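Local coordinates for SnoaL-like domain-containing protein (Silicibacter pomeroyi, PDB 3FLJ) that is of unknown function but has the cystatin-like alpha+beta fold of the SnoaL-like family, whose cupped sheet probably encloses a small-molecule pocket, at residues A[47-52]-A[120-125]. Residues are numbered along the deposited sequence; the frame is centred on the assembly and turned at random.
Sequences VRFMPP and FEVVMR
In the curved mixed sheet of this cystatin-like fold, strand 47-50 runs parallel to residues 120-125 of strand 117-125, joined by F49 beside F120 and M50 beside E121. Three backbone hydrogen bonds zip the pair: F120 N to R48 O, M50 N to F120 O (166° at the hydrogen) and V122 N to M50 O, each 2.9 Å. The ladder stops at P52, whose ring nitrogen has no hydrogen to offer V122 O; its CD packs instead on V122 CB (3.9 Å) and its CG on SE of the selenomethionine M124 (3.8 Å). On the F49 and F120 side, the edge of the F49 ring meets the face of F120 in a T-shaped pair, centroids 5.5 Å apart and planes at 76°. With CG anti to the backbone N (chi1 175°), the F49 ring also brings CE1 to V122 CG2 (3.6 Å), while helix 61-74 packs on it through V64, V67 and L68. Replacing F49 by an alanine is likely to leave the F120 face without its aromatic mate and open a gap against that helix. On the opposite face of the sheet, M50 CB lies 3.9 Å from E121 CG; the E121 carboxylate forms salt bridges with R81 and R125 of the second subunit. F49, F120 and V122 thus form an apolar patch near an unidentified molecule, probably from the crystallisation liquor but consistent with a pocket, whereas E121 carries charge into the dimer interface.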
# COMPACT_ATOMS: atom_id res chain seq x y z
N VAL A 47 -12.57 -11.68 -11.57
CA VAL A 47 -11.79 -10.74 -10.74
C VAL A 47 -10.76 -11.49 -9.87
O VAL A 47 -11.05 -12.58 -9.39
CB VAL A 47 -12.71 -9.86 -9.81
CG1 VAL A 47 -13.56 -10.73 -8.86
CG2 VAL A 47 -11.87 -8.81 -9.02
N ARG A 48 -9.57 -10.91 -9.74
CA ARG A 48 -8.48 -11.43 -8.93
C ARG A 48 -8.32 -10.51 -7.72
O ARG A 48 -8.13 -9.31 -7.90
CB ARG A 48 -7.20 -11.46 -9.75
CG ARG A 48 -7.26 -12.46 -10.89
CD ARG A 48 -6.03 -12.44 -11.77
NE ARG A 48 -5.90 -11.25 -12.65
CZ ARG A 48 -6.62 -10.98 -13.76
NH1 ARG A 48 -7.58 -11.79 -14.21
NH2 ARG A 48 -6.36 -9.87 -14.45
N PHE A 49 -8.48 -11.06 -6.51
CA PHE A 49 -8.29 -10.33 -5.25
C PHE A 49 -7.03 -10.87 -4.56
O PHE A 49 -6.94 -12.07 -4.33
CB PHE A 49 -9.51 -10.44 -4.34
CG PHE A 49 -9.30 -9.79 -2.99
CD1 PHE A 49 -9.25 -8.40 -2.88
CD2 PHE A 49 -9.11 -10.58 -1.85
CE1 PHE A 49 -9.03 -7.78 -1.63
CE2 PHE A 49 -8.88 -9.98 -0.59
CZ PHE A 49 -8.84 -8.57 -0.47
N MSE A 50 -6.10 -9.96 -4.25
CA MSE A 50 -4.82 -10.27 -3.60
C MSE A 50 -4.78 -9.56 -2.24
O MSE A 50 -4.60 -8.34 -2.18
CB MSE A 50 -3.70 -9.83 -4.52
CG MSE A 50 -3.51 -10.76 -5.73
SE MSE A 50 -2.75 -9.82 -7.22
CE MSE A 50 -4.37 -8.81 -7.79
N PRO A 51 -4.94 -10.32 -1.12
CA PRO A 51 -5.01 -9.68 0.19
C PRO A 51 -3.66 -9.20 0.75
O PRO A 51 -2.64 -9.63 0.25
CB PRO A 51 -5.58 -10.80 1.07
CG PRO A 51 -4.98 -12.01 0.51
CD PRO A 51 -5.02 -11.80 -0.97
N PRO A 52 -3.66 -8.36 1.80
CA PRO A 52 -2.38 -7.92 2.37
C PRO A 52 -1.70 -8.99 3.26
O PRO A 52 -0.51 -8.86 3.58
CB PRO A 52 -2.77 -6.71 3.20
CG PRO A 52 -4.14 -7.03 3.68
CD PRO A 52 -4.80 -7.85 2.60
N PHE A 120 -7.70 -6.40 -7.86
CA PHE A 120 -7.92 -5.70 -6.59
C PHE A 120 -6.83 -6.26 -5.66
O PHE A 120 -6.94 -7.39 -5.17
CB PHE A 120 -9.35 -6.04 -6.11
CG PHE A 120 -9.90 -5.16 -5.00
CD1 PHE A 120 -9.11 -4.68 -3.93
CD2 PHE A 120 -11.28 -4.89 -4.97
CE1 PHE A 120 -9.68 -3.89 -2.91
CE2 PHE A 120 -11.85 -4.10 -3.94
CZ PHE A 120 -11.04 -3.61 -2.91
N GLU A 121 -5.77 -5.48 -5.45
CA GLU A 121 -4.62 -5.86 -4.63
C GLU A 121 -4.50 -4.91 -3.45
O GLU A 121 -4.49 -3.70 -3.64
CB GLU A 121 -3.37 -5.82 -5.51
CG GLU A 121 -2.09 -6.31 -4.83
CD GLU A 121 -0.99 -6.58 -5.83
OE1 GLU A 121 -0.98 -5.99 -6.92
OE2 GLU A 121 -0.13 -7.42 -5.53
N VAL A 122 -4.42 -5.47 -2.23
CA VAL A 122 -4.40 -4.67 -1.00
C VAL A 122 -3.03 -4.71 -0.32
O VAL A 122 -2.50 -5.80 -0.06
CB VAL A 122 -5.50 -5.10 -0.01
CG1 VAL A 122 -5.48 -4.24 1.29
CG2 VAL A 122 -6.87 -5.03 -0.67
N VAL A 123 -2.47 -3.53 -0.05
CA VAL A 123 -1.19 -3.35 0.68
C VAL A 123 -1.54 -2.55 1.95
O VAL A 123 -2.44 -1.72 1.92
CB VAL A 123 -0.09 -2.66 -0.19
CG1 VAL A 123 0.39 -3.60 -1.29
CG2 VAL A 123 -0.56 -1.36 -0.80
N MSE A 124 -0.85 -2.84 3.06
CA MSE A 124 -1.12 -2.22 4.36
C MSE A 124 0.09 -2.01 5.24
O MSE A 124 1.18 -2.54 4.97
CB MSE A 124 -2.12 -3.09 5.16
CG MSE A 124 -3.56 -2.88 4.87
SE MSE A 124 -4.60 -4.06 6.05
CE MSE A 124 -4.22 -3.48 7.78
N ARG A 125 -0.14 -1.22 6.30
CA ARG A 125 0.79 -1.00 7.42
C ARG A 125 -0.06 -0.80 8.70
O ARG A 125 -1.23 -0.42 8.59
CB ARG A 125 1.66 0.24 7.17
CG ARG A 125 0.92 1.58 7.12
CD ARG A 125 1.82 2.75 6.79
NE ARG A 125 2.85 2.93 7.83
CZ ARG A 125 2.72 3.64 8.96
NH1 ARG A 125 1.69 4.45 9.21
NH2 ARG A 125 3.74 3.64 9.82